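Side-chain contacts in putative HAD-hydrolase YfnB (Bacillus subtilis, PDB 3ED5), which probably hydrolyses phosphate esters as a HAD-superfamily enzyme, possibly as a 5'-nucleotidase: residues Leu31-Glu34 and Pro39-Asn42; Met64-Val69 and Asn126-Thr131; Gln116-Leu121 and Leu230-Thr235; Thr200-Met203 and Pro209-Pro212. All coordinates share one frame; numbering follows the deposited sequence. Where two conformers were deposited one is given.

Interaction 1. Residues Leu31-Glu34 and Pro39-Asn42; sequences LLFE and PLTN. With FMT (formic acid), chain I.
Phe33 and Leu40 bring the backbones together, with 6.2 Å between Phe33 CA and Leu40 CA where the last turn of helix 21-35 faces the loop before helix 42-60. Both CB atoms point across the gap, and the two side chains cross at about a right angle. Leu40 lays CD1 over the centre of the Phe33 ring. The methyl stands 3.7 Å from the ring centroid and 8° off the ring normal, so this is a well-centred CH-pi contact. Leu40 CG lies anti to the backbone N (chi1 179°), which carries the leucine branch across the ring face. Leu40 CB adds a second touch nearer the ring's root, 3.9 Å from Phe33 CG. Pro39 contributes mainly its backbone: Pro39 O lies 4.0 Å from Phe33 CD2, at an oblique approach.

Thr41 turns away from the helix and has another task. It is the N-cap of helix 42-60, and Thr41 OG1 bonds to Met44 N. The same hydroxyl donates to formic acid O1, 2.7 Å from Thr41 OG1. The formic acid probably came from the crystallisation liquor. Elsewhere Phe33 packs on Leu77 and Leu78 of helix 66-80 and on Met44. The contact packs the end of helix 21-35 against the loop that leads to helix 42-60, within what is probably the alpha-helical cap of a HAD phosphatase.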
loop_
_atom_site.group_PDB
_atom_site.type_symbol
_atom_site.label_atom_id
_atom_site.label_comp_id
_atom_site.label_asym_id
_atom_site.label_seq_id
_atom_site.Cartn_x
_atom_site.Cartn_y
_atom_site.Cartn_z
ATOM N N LEU A 31 -19.756 -4.170 4.897
ATOM C CA LEU A 31 -20.139 -4.245 6.315
ATOM C C LEU A 31 -20.482 -2.876 6.903
ATOM O O LEU A 31 -21.406 -2.761 7.727
ATOM C CB LEU A 31 -19.055 -4.948 7.141
ATOM C CG LEU A 31 -18.848 -6.412 6.763
ATOM C CD1 LEU A 31 -17.746 -7.004 7.601
ATOM C CD2 LEU A 31 -20.128 -7.227 6.934
ATOM N N LEU A 32 -19.764 -1.839 6.462
ATOM C CA LEU A 32 -20.064 -0.472 6.890
ATOM C C LEU A 32 -21.489 -0.068 6.453
ATOM O O LEU A 32 -22.266 0.478 7.247
ATOM C CB LEU A 32 -19.003 0.530 6.362
ATOM C CG LEU A 32 -19.348 2.003 6.652
ATOM C CD1 LEU A 32 -19.192 2.335 8.144
ATOM C CD2 LEU A 32 -18.511 2.965 5.787
ATOM N N PHE A 33 -21.811 -0.311 5.190
ATOM C CA PHE A 33 -23.140 0.062 4.671
ATOM C C PHE A 33 -24.281 -0.777 5.235
ATOM O O PHE A 33 -25.401 -0.271 5.439
ATOM C CB PHE A 33 -23.116 0.072 3.152
ATOM C CG PHE A 33 -22.548 1.341 2.589
ATOM C CD1 PHE A 33 -21.185 1.613 2.704
ATOM C CD2 PHE A 33 -23.374 2.284 1.982
ATOM C CE1 PHE A 33 -20.646 2.812 2.215
ATOM C CE2 PHE A 33 -22.857 3.483 1.491
ATOM C CZ PHE A 33 -21.475 3.742 1.585
ATOM N N GLU A 34 -23.994 -2.041 5.520
ATOM C CA GLU A 34 -24.955 -2.890 6.237
ATOM C C GLU A 34 -25.154 -2.327 7.650
ATOM O O GLU A 34 -26.275 -2.228 8.114
ATOM C CB GLU A 34 -24.470 -4.347 6.306
ATOM C CG GLU A 34 -24.464 -5.079 4.968
ATOM C CD GLU A 34 -24.099 -6.568 5.087
ATOM O OE1 GLU A 34 -23.861 -7.072 6.212
ATOM O OE2 GLU A 34 -24.053 -7.235 4.035
ATOM N N PRO A 39 -28.316 1.166 1.352
ATOM C CA PRO A 39 -27.984 0.332 0.196
ATOM C C PRO A 39 -26.697 0.863 -0.422
ATOM O O PRO A 39 -26.551 2.086 -0.521
ATOM C CB PRO A 39 -29.185 0.549 -0.745
ATOM C CG PRO A 39 -30.300 0.924 0.175
ATOM C CD PRO A 39 -29.656 1.783 1.211
ATOM N N LEU A 40 -25.771 -0.035 -0.769
ATOM C CA LEU A 40 -24.498 0.342 -1.409
ATOM C C LEU A 40 -24.641 0.035 -2.893
ATOM O O LEU A 40 -24.364 -1.077 -3.339
ATOM C CB LEU A 40 -23.313 -0.413 -0.789
ATOM C CG LEU A 40 -21.900 -0.130 -1.369
ATOM C CD1 LEU A 40 -21.577 1.373 -1.357
ATOM C CD2 LEU A 40 -20.839 -0.983 -0.668
ATOM N N THR A 41 -25.117 1.026 -3.640
ATOM C CA THR A 41 -25.281 0.911 -5.082
ATOM C C THR A 41 -23.947 0.894 -5.831
ATOM O O THR A 41 -22.903 1.329 -5.300
ATOM C CB THR A 41 -26.160 2.056 -5.616
ATOM O OG1 THR A 41 -25.449 3.296 -5.533
ATOM C CG2 THR A 41 -27.449 2.161 -4.788
ATOM N N ASN A 42 -23.974 0.377 -7.058
ATOM C CA ASN A 42 -22.798 0.451 -7.930
ATOM C C ASN A 42 -22.297 1.884 -8.096
ATOM O O ASN A 42 -21.083 2.124 -7.989
ATOM C CB ASN A 42 -23.109 -0.145 -9.300
ATOM C CG ASN A 42 -23.218 -1.644 -9.264
ATOM O OD1 ASN A 42 -22.734 -2.295 -8.337
ATOM N ND2 ASN A 42 -23.861 -2.210 -10.281
HETATM C C FMT I . -27.271 5.758 -5.580
HETATM O O1 FMT I . -26.991 5.233 -6.664
HETATM O O2 FMT I . -28.315 6.373 -5.314
#

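Interaction 2. Residues Met64-Val69 and Asn126-Thr131; sequences MTRDEV and NGVSHT. With FMT (formic acid), chain C.
Arg66 NH1 is held between the main chain at Asn126 and a water. It donates to Asn126 O at 2.9 Å, with an N-H...O angle of 151°. The acceptor lies at the edge of the guanidinium, close to its plane, but the nitrogen sits 45° out of the carbonyl plane, so the bond does not follow a lone pair. The water is a weak partner of NH1 and also donates to Gly127 O. This links the first turn of cap helix 66-80 to the loop just after strand 120-125, at whose end motif II of HAD enzymes lies, in the Rossmann-like core. Asn126 probably lies near the active site, since its side chain is about 7 Å from that of Asp13, the nucleophile by similarity.

The arginine chain is bent at chi3 (58°), which swings the guanidinium toward the loop. Its NH2 makes a salt bridge with Glu152, whose OE1 also takes Ser129 N. With an alanine in place of Arg66, Asn126 O would probably lose its donor from helix 66-80 and Glu152 its charged mate. Asn126 has further partners: its ND2 bonds to Lys158 O, and Asn126 N donates to formic acid O2 at 2.9 Å. Val128 covers one face of the guanidinium, with Val128 CG2 3.7 Å from Arg66 CZ and displaced toward the rim of the flat group.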
loop_
_atom_site.group_PDB
_atom_site.type_symbol
_atom_site.label_atom_id
_atom_site.label_comp_id
_atom_site.label_asym_id
_atom_site.label_seq_id
_atom_site.Cartn_x
_atom_site.Cartn_y
_atom_site.Cartn_z
HETATM N N MSE A 64 -2.970 17.582 2.101
HETATM C CA MSE A 64 -3.967 17.150 3.069
HETATM C C MSE A 64 -3.278 16.187 4.009
HETATM O O MSE A 64 -2.307 15.509 3.610
HETATM C CB MSE A 64 -5.169 16.498 2.341
HETATM C CG MSE A 64 -6.220 15.949 3.234
HETATM SE SE MSE A 64 -7.819 15.342 2.174
HETATM C CE MSE A 64 -8.222 16.937 1.236
ATOM N N THR A 65 -3.704 16.179 5.270
ATOM C CA THR A 65 -3.210 15.172 6.217
ATOM C C THR A 65 -3.953 13.859 6.016
ATOM O O THR A 65 -5.100 13.850 5.538
ATOM C CB THR A 65 -3.370 15.599 7.688
ATOM O OG1 THR A 65 -4.761 15.719 8.000
ATOM C CG2 THR A 65 -2.649 16.912 7.972
ATOM N N ARG A 66 -3.334 12.744 6.404
ATOM C CA ARG A 66 -4.048 11.461 6.298
ATOM C C ARG A 66 -5.311 11.436 7.169
ATOM O O ARG A 66 -6.328 10.825 6.783
ATOM C CB ARG A 66 -3.140 10.285 6.658
ATOM C CG ARG A 66 -3.674 8.953 6.083
ATOM C CD ARG A 66 -2.816 7.778 6.556
ATOM N NE ARG A 66 -2.812 7.725 8.014
ATOM C CZ ARG A 66 -1.858 7.143 8.733
ATOM N NH1 ARG A 66 -0.826 6.576 8.109
ATOM N NH2 ARG A 66 -1.927 7.150 10.063
ATOM N N ASP A 67 -5.238 12.054 8.351
ATOM C CA ASP A 67 -6.421 12.080 9.234
ATOM C C ASP A 67 -7.591 12.725 8.489
ATOM O O ASP A 67 -8.749 12.245 8.593
ATOM C CB ASP A 67 -6.149 12.872 10.523
ATOM C CG ASP A 67 -5.392 12.066 11.587
ATOM O OD1 ASP A 67 -5.022 10.899 11.364
ATOM O OD2 ASP A 67 -5.196 12.629 12.686
ATOM N N GLU A 68 -7.323 13.814 7.767
ATOM C CA GLU A 68 -8.391 14.519 7.037
ATOM C C GLU A 68 -8.940 13.626 5.931
ATOM O O GLU A 68 -10.147 13.568 5.724
ATOM C CB GLU A 68 -7.930 15.855 6.435
ATOM C CG GLU A 68 -9.013 16.466 5.505
ATOM C CD GLU A 68 -8.744 17.890 5.089
ATOM O OE1 GLU A 68 -7.663 18.409 5.427
ATOM O OE2 GLU A 68 -9.627 18.500 4.427
ATOM N N VAL A 69 -8.047 12.916 5.233
ATOM C CA VAL A 69 -8.454 11.961 4.174
ATOM C C VAL A 69 -9.457 10.960 4.752
ATOM O O VAL A 69 -10.592 10.816 4.232
ATOM C CB VAL A 69 -7.225 11.172 3.587
ATOM C CG1 VAL A 69 -7.697 9.984 2.681
ATOM C CG2 VAL A 69 -6.306 12.117 2.806
ATOM N N ASN A 126 2.210 3.933 3.592
ATOM C CA ASN A 126 1.502 5.145 4.038
ATOM C C ASN A 126 0.226 4.772 4.834
ATOM O O ASN A 126 -0.474 5.652 5.340
ATOM C CB ASN A 126 1.028 5.969 2.824
ATOM C CG ASN A 126 2.118 6.799 2.215
ATOM O OD1 ASN A 126 3.246 6.856 2.736
ATOM N ND2 ASN A 126 1.807 7.443 1.106
ATOM N N GLY A 127 -0.058 3.478 4.946
ATOM C CA GLY A 127 -1.250 3.006 5.674
ATOM C C GLY A 127 -1.199 3.285 7.166
ATOM O O GLY A 127 -0.146 3.435 7.755
ATOM N N VAL A 128 -2.354 3.331 7.803
ATOM C CA VAL A 128 -2.411 3.497 9.256
ATOM C C VAL A 128 -1.578 2.404 9.960
ATOM O O VAL A 128 -1.756 1.201 9.677
ATOM C CB VAL A 128 -3.856 3.493 9.728
ATOM C CG1 VAL A 128 -3.942 3.499 11.281
ATOM C CG2 VAL A 128 -4.558 4.708 9.112
ATOM N N SER A 129 -0.691 2.828 10.871
ATOM C CA SER A 129 0.265 1.880 11.453
ATOM C C SER A 129 -0.444 0.683 12.107
ATOM O O SER A 129 -0.131 -0.470 11.804
ATOM C CB SER A 129 1.185 2.565 12.473
ATOM O OG SER A 129 2.182 1.622 12.823
ATOM N N HIS A 130 -1.434 0.968 12.966
ATOM C CA HIS A 130 -2.121 -0.125 13.643
ATOM C C HIS A 130 -2.698 -1.134 12.644
ATOM O O HIS A 130 -2.635 -2.352 12.865
ATOM C CB HIS A 130 -3.243 0.393 14.540
ATOM C CG HIS A 130 -3.823 -0.684 15.386
ATOM N ND1 HIS A 130 -5.079 -1.203 15.165
ATOM C CD2 HIS A 130 -3.280 -1.411 16.391
ATOM C CE1 HIS A 130 -5.308 -2.169 16.036
ATOM N NE2 HIS A 130 -4.230 -2.322 16.785
ATOM N N THR A 131 -3.257 -0.607 11.556
ATOM C CA THR A 131 -3.929 -1.411 10.548
ATOM C C THR A 131 -2.931 -2.322 9.832
ATOM O O THR A 131 -3.198 -3.512 9.615
ATOM C CB THR A 131 -4.635 -0.521 9.518
ATOM O OG1 THR A 131 -5.640 0.247 10.183
ATOM C CG2 THR A 131 -5.299 -1.392 8.428
HETATM C C FMT C . 1.120 3.588 -0.110
HETATM O O1 FMT C . -0.055 3.880 0.028
HETATM O O2 FMT C . 1.746 3.179 0.867
HETATM O O HOH W 1 1.714 5.545 8.034
#

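Interaction 3. Residues Gln116-Leu121 and Leu230-Thr235; sequences QQQFDL and LNIENT
The end of helix 226-230 and the C-terminal tail after it pack on the turn that leads into strand 120-125 of the Rossmann-like core. Phe119 does most of the work, and its ring tip meets both Leu230 and Ile232. Phe119 CZ lies 3.8 Å from Leu230 CB, and Leu230 CD1 stands over one face of the ring. Ile232 CG2 comes in obliquely, 3.7 Å from Phe119 CZ. A serine in place of Phe119 would probably open a gap beside Leu230 and Ile232 and take away their aromatic cover.

Gln118 and Ile232 reach each other from opposite directions. The glutamine chain runs extended beyond CG (chi2 -169°), which brings its amide end up to the isoleucine. Gln118 OE1 is 3.6 Å from Ile232 CG2, while Gln118 NE2 is 3.9 Å from Ile232 CD1. These are plain van der Waals touches. Asn231 ends the preceding helix in a Schellman motif, after which Ile232 points toward Gln118 and Phe119. Leu115 of helix 108-116 meets both Leu230 and Ile232, Tyr227 of helix 226-230 touches Ile232, and Leu10 of strand 9-12 packs on Phe119 and Leu230.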
loop_
_atom_site.group_PDB
_atom_site.type_symbol
_atom_site.label_atom_id
_atom_site.label_comp_id
_atom_site.label_asym_id
_atom_site.label_seq_id
_atom_site.Cartn_x
_atom_site.Cartn_y
_atom_site.Cartn_z
ATOM N N GLN A 116 12.958 -14.018 2.192
ATOM C CA GLN A 116 13.521 -13.749 3.498
ATOM C C GLN A 116 14.841 -14.531 3.701
ATOM O O GLN A 116 15.713 -14.087 4.434
ATOM C CB GLN A 116 12.483 -14.065 4.591
ATOM C CG GLN A 116 12.886 -13.695 6.023
ATOM C CD GLN A 116 13.771 -14.744 6.686
ATOM O OE1 GLN A 116 13.768 -15.922 6.306
ATOM N NE2 GLN A 116 14.562 -14.313 7.673
ATOM N N GLN A 117 14.952 -15.684 3.053
ATOM C CA GLN A 117 16.155 -16.538 3.172
ATOM C C GLN A 117 17.365 -15.930 2.482
ATOM O O GLN A 117 18.508 -16.330 2.773
ATOM C CB GLN A 117 15.873 -17.901 2.562
ATOM C CG GLN A 117 14.616 -18.550 3.094
ATOM C CD GLN A 117 14.916 -19.701 3.980
ATOM O OE1 GLN A 117 14.889 -19.578 5.209
ATOM N NE2 GLN A 117 15.245 -20.841 3.373
ATOM N N GLN A 118 17.148 -15.002 1.546
ATOM C CA GLN A 118 18.263 -14.487 0.712
ATOM C C GLN A 118 18.408 -12.969 0.595
ATOM O O GLN A 118 19.379 -12.488 0.002
ATOM C CB GLN A 118 18.167 -15.066 -0.696
ATOM C CG GLN A 118 18.245 -16.577 -0.727
ATOM C CD GLN A 118 18.425 -17.095 -2.128
ATOM O OE1 GLN A 118 19.430 -16.805 -2.790
ATOM N NE2 GLN A 118 17.462 -17.874 -2.593
ATOM N N PHE A 119 17.440 -12.227 1.121
ATOM C CA PHE A 119 17.418 -10.771 1.042
ATOM C C PHE A 119 16.962 -10.205 2.370
ATOM O O PHE A 119 16.318 -10.913 3.166
ATOM C CB PHE A 119 16.425 -10.314 -0.046
ATOM C CG PHE A 119 16.740 -10.822 -1.422
ATOM C CD1 PHE A 119 17.552 -10.077 -2.288
ATOM C CD2 PHE A 119 16.234 -12.044 -1.868
ATOM C CE1 PHE A 119 17.851 -10.553 -3.567
ATOM C CE2 PHE A 119 16.548 -12.539 -3.138
ATOM C CZ PHE A 119 17.349 -11.789 -3.999
ATOM N N ASP A 120 17.278 -8.936 2.618
ATOM C CA ASP A 120 16.756 -8.235 3.787
ATOM C C ASP A 120 15.451 -7.574 3.364
ATOM O O ASP A 120 15.416 -6.803 2.386
ATOM C CB ASP A 120 17.750 -7.187 4.269
ATOM C CG ASP A 120 19.038 -7.798 4.761
ATOM O OD1 ASP A 120 18.995 -8.909 5.320
ATOM O OD2 ASP A 120 20.090 -7.147 4.593
ATOM N N LEU A 121 14.357 -7.890 4.060
ATOM C CA LEU A 121 13.054 -7.362 3.634
ATOM C C LEU A 121 12.550 -6.273 4.578
ATOM O O LEU A 121 12.656 -6.409 5.791
ATOM C CB LEU A 121 12.014 -8.496 3.584
ATOM C CG LEU A 121 12.437 -9.788 2.892
ATOM C CD1 LEU A 121 11.294 -10.818 2.903
ATOM C CD2 LEU A 121 12.959 -9.540 1.452
ATOM N N LEU A 230 15.116 -11.113 -9.670
ATOM C CA LEU A 230 16.090 -11.135 -8.562
ATOM C C LEU A 230 17.189 -12.168 -8.810
ATOM O O LEU A 230 18.165 -12.244 -8.028
ATOM C CB LEU A 230 15.363 -11.430 -7.247
ATOM C CG LEU A 230 14.354 -10.350 -6.837
ATOM C CD1 LEU A 230 13.639 -10.802 -5.559
ATOM C CD2 LEU A 230 15.021 -8.982 -6.626
ATOM N N ASN A 231 17.019 -12.963 -9.880
ATOM C CA ASN A 231 17.931 -14.043 -10.247
ATOM C C ASN A 231 18.182 -15.009 -9.091
ATOM O O ASN A 231 19.328 -15.268 -8.713
ATOM C CB ASN A 231 19.263 -13.506 -10.802
ATOM C CG ASN A 231 20.122 -14.605 -11.410
ATOM O OD1 ASN A 231 19.603 -15.631 -11.868
ATOM N ND2 ASN A 231 21.437 -14.404 -11.400
ATOM N N ILE A 232 17.098 -15.507 -8.518
ATOM C CA ILE A 232 17.179 -16.581 -7.526
ATOM C C ILE A 232 16.204 -17.685 -7.922
ATOM O O ILE A 232 15.149 -17.407 -8.502
ATOM C CB ILE A 232 16.880 -16.100 -6.070
ATOM C CG1 ILE A 232 15.478 -15.512 -5.936
ATOM C CG2 ILE A 232 17.932 -15.103 -5.563
ATOM C CD1 ILE A 232 14.851 -15.879 -4.622
ATOM N N GLU A 233 16.552 -18.934 -7.613
ATOM C CA GLU A 233 15.676 -20.076 -7.914
ATOM C C GLU A 233 14.486 -20.175 -6.961
ATOM O O GLU A 233 14.643 -20.058 -5.741
ATOM C CB GLU A 233 16.466 -21.377 -7.878
ATOM C CG GLU A 233 17.825 -21.246 -8.521
ATOM C CD GLU A 233 18.349 -22.558 -9.032
ATOM O OE1 GLU A 233 18.612 -23.468 -8.207
ATOM O OE2 GLU A 233 18.501 -22.673 -10.270
ATOM N N ASN A 234 13.304 -20.402 -7.526
ATOM C CA ASN A 234 12.094 -20.613 -6.738
ATOM C C ASN A 234 12.136 -21.936 -5.968
ATOM O O ASN A 234 12.577 -22.964 -6.503
ATOM C CB ASN A 234 10.865 -20.571 -7.654
ATOM C CG ASN A 234 9.540 -20.734 -6.892
ATOM O OD1 ASN A 234 9.510 -20.905 -5.666
ATOM N ND2 ASN A 234 8.436 -20.676 -7.631
ATOM N N THR A 235 11.689 -21.891 -4.713
ATOM C CA THR A 235 11.569 -23.082 -3.859
ATOM C C THR A 235 10.449 -22.884 -2.830
ATOM O O THR A 235 10.359 -23.583 -1.818
ATOM C CB THR A 235 12.922 -23.474 -3.181
ATOM O OG1 THR A 235 12.784 -24.752 -2.552
ATOM C CG2 THR A 235 13.376 -22.443 -2.131
#

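Interaction 4. Residues Thr200-Met203 and Pro209-Pro212; sequences TCWM and PNVP
Trp202 spans the gap from strand 199-203 to the loop residues Pro209 and Asn210. Its CB points toward the loop. CG lies anti to the backbone N (chi1 -173°), which sends the indole outward from the strand. Along the five-membered ring, NE1 finds its polar partner at Asp184 O, and this bond helps fix the rotation of the ring. The far edge of the six-membered ring makes the contact itself. CZ3 lies 4.1 Å from Asn210 ND2, which approaches obliquely. The ring and amide planes are 56° apart, so the two groups do not stack. CH2, the next carbon, sits 3.9 Å from Pro209 O. That oxygen lies at the edge of the indole, near its plane.

Asn210 is tied down within the loop, because its ND2 bonds to Ile214 O. A weak backbone bond of 3.5 Å also runs from Val211 N to Pro209 O. Leu186 of helix 186-195 touches both Trp202 and Asn210, and Ile190 and Pro216 also pack on the indole. The contact therefore joins a central-sheet strand to the loop that leads on to strand 218-220. The indole's N-H is used on Asp184 O, so the loop meets ring C-H groups, and the contact is probably mostly van der Waals, with at most a faint electrostatic part at Pro209 O.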
loop_
_atom_site.group_PDB
_atom_site.type_symbol
_atom_site.label_atom_id
_atom_site.label_comp_id
_atom_site.label_asym_id
_atom_site.label_seq_id
_atom_site.Cartn_x
_atom_site.Cartn_y
_atom_site.Cartn_z
ATOM N N THR A 200 12.917 0.338 -9.292
ATOM C CA THR A 200 11.511 0.111 -8.929
ATOM C C THR A 200 10.881 -1.065 -9.696
ATOM O O THR A 200 11.180 -1.290 -10.883
ATOM C CB THR A 200 10.660 1.362 -9.270
ATOM O OG1 THR A 200 10.924 1.741 -10.621
ATOM C CG2 THR A 200 11.026 2.564 -8.350
ATOM N N CYS A 201 9.963 -1.763 -9.024
ATOM C CA CYS A 201 9.197 -2.864 -9.639
ATOM C C CYS A 201 7.697 -2.610 -9.435
ATOM O O CYS A 201 7.219 -2.630 -8.320
ATOM C CB CYS A 201 9.621 -4.197 -9.023
ATOM S SG CYS A 201 8.735 -5.597 -9.776
ATOM N N TRP A 202 7.002 -2.352 -10.536
ATOM C CA TRP A 202 5.585 -2.043 -10.535
ATOM C C TRP A 202 4.762 -3.329 -10.622
ATOM O O TRP A 202 4.812 -4.032 -11.636
ATOM C CB TRP A 202 5.273 -1.126 -11.732
ATOM C CG TRP A 202 3.850 -0.610 -11.729
ATOM C CD1 TRP A 202 3.054 -0.414 -10.633
ATOM C CD2 TRP A 202 3.094 -0.179 -12.873
ATOM N NE1 TRP A 202 1.824 0.100 -11.033
ATOM C CE2 TRP A 202 1.834 0.268 -12.395
ATOM C CE3 TRP A 202 3.358 -0.125 -14.253
ATOM C CZ2 TRP A 202 0.836 0.737 -13.254
ATOM C CZ3 TRP A 202 2.376 0.369 -15.110
ATOM C CH2 TRP A 202 1.114 0.784 -14.601
HETATM N N MSE A 203 4.009 -3.598 -9.551
HETATM C CA MSE A 203 3.043 -4.686 -9.514
HETATM C C MSE A 203 1.784 -4.199 -10.243
HETATM O O MSE A 203 1.096 -3.286 -9.772
HETATM C CB MSE A 203 2.768 -5.029 -8.040
HETATM C CG MSE A 203 1.698 -6.064 -7.821
HETATM SE SE MSE A 203 2.140 -7.791 -8.609
HETATM C CE MSE A 203 0.598 -8.810 -7.900
ATOM N N PRO A 209 -3.261 1.263 -17.274
ATOM C CA PRO A 209 -2.433 2.180 -18.029
ATOM C C PRO A 209 -1.502 2.971 -17.128
ATOM O O PRO A 209 -1.722 3.100 -15.911
ATOM C CB PRO A 209 -3.460 3.120 -18.687
ATOM C CG PRO A 209 -4.606 3.091 -17.754
ATOM C CD PRO A 209 -4.678 1.675 -17.263
ATOM N N ASN A 210 -0.453 3.487 -17.724
ATOM C CA ASN A 210 0.414 4.381 -17.018
ATOM C C ASN A 210 0.103 5.844 -17.368
ATOM O O ASN A 210 0.844 6.461 -18.122
ATOM C CB ASN A 210 1.866 4.029 -17.340
ATOM C CG ASN A 210 2.837 4.652 -16.355
ATOM O OD1 ASN A 210 2.554 5.710 -15.772
ATOM N ND2 ASN A 210 3.974 4.004 -16.153
ATOM N N VAL A 211 -0.995 6.383 -16.820
ATOM C CA VAL A 211 -1.469 7.741 -17.168
ATOM C C VAL A 211 -0.406 8.826 -16.879
ATOM O O VAL A 211 -0.119 9.656 -17.758
ATOM C CB VAL A 211 -2.853 8.098 -16.512
ATOM C CG1 VAL A 211 -3.442 9.363 -17.138
ATOM C CG2 VAL A 211 -3.846 6.914 -16.628
ATOM N N PRO A 212 0.224 8.794 -15.677
ATOM C CA PRO A 212 1.268 9.806 -15.415
ATOM C C PRO A 212 2.600 9.600 -16.156
ATOM O O PRO A 212 3.464 10.503 -16.137
ATOM C CB PRO A 212 1.476 9.719 -13.900
ATOM C CG PRO A 212 1.005 8.375 -13.522
ATOM C CD PRO A 212 -0.101 8.014 -14.465
#

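Interactions 1 and 2 share the helical cap, but interaction 1 stays within it while interaction 2 ties it to the core. Their centres are 23 Å apart. Interactions 3 and 4 both reach the central parallel sheet, with nearest atoms about 8 Å apart. Interaction 2 also follows strand 120-125, whose start lies in interaction 3. Each contact is partly buried; interaction 2 lies nearest the centre of the chain and interaction 1 farthest out. Aromatic rings carry 1, 3 and 4: a methyl over a face, aliphatic groups round a ring tip, and polar atoms beside an indole. Interaction 2 alone rests on a charged group; it and interaction 4 lie nearest the probable active site.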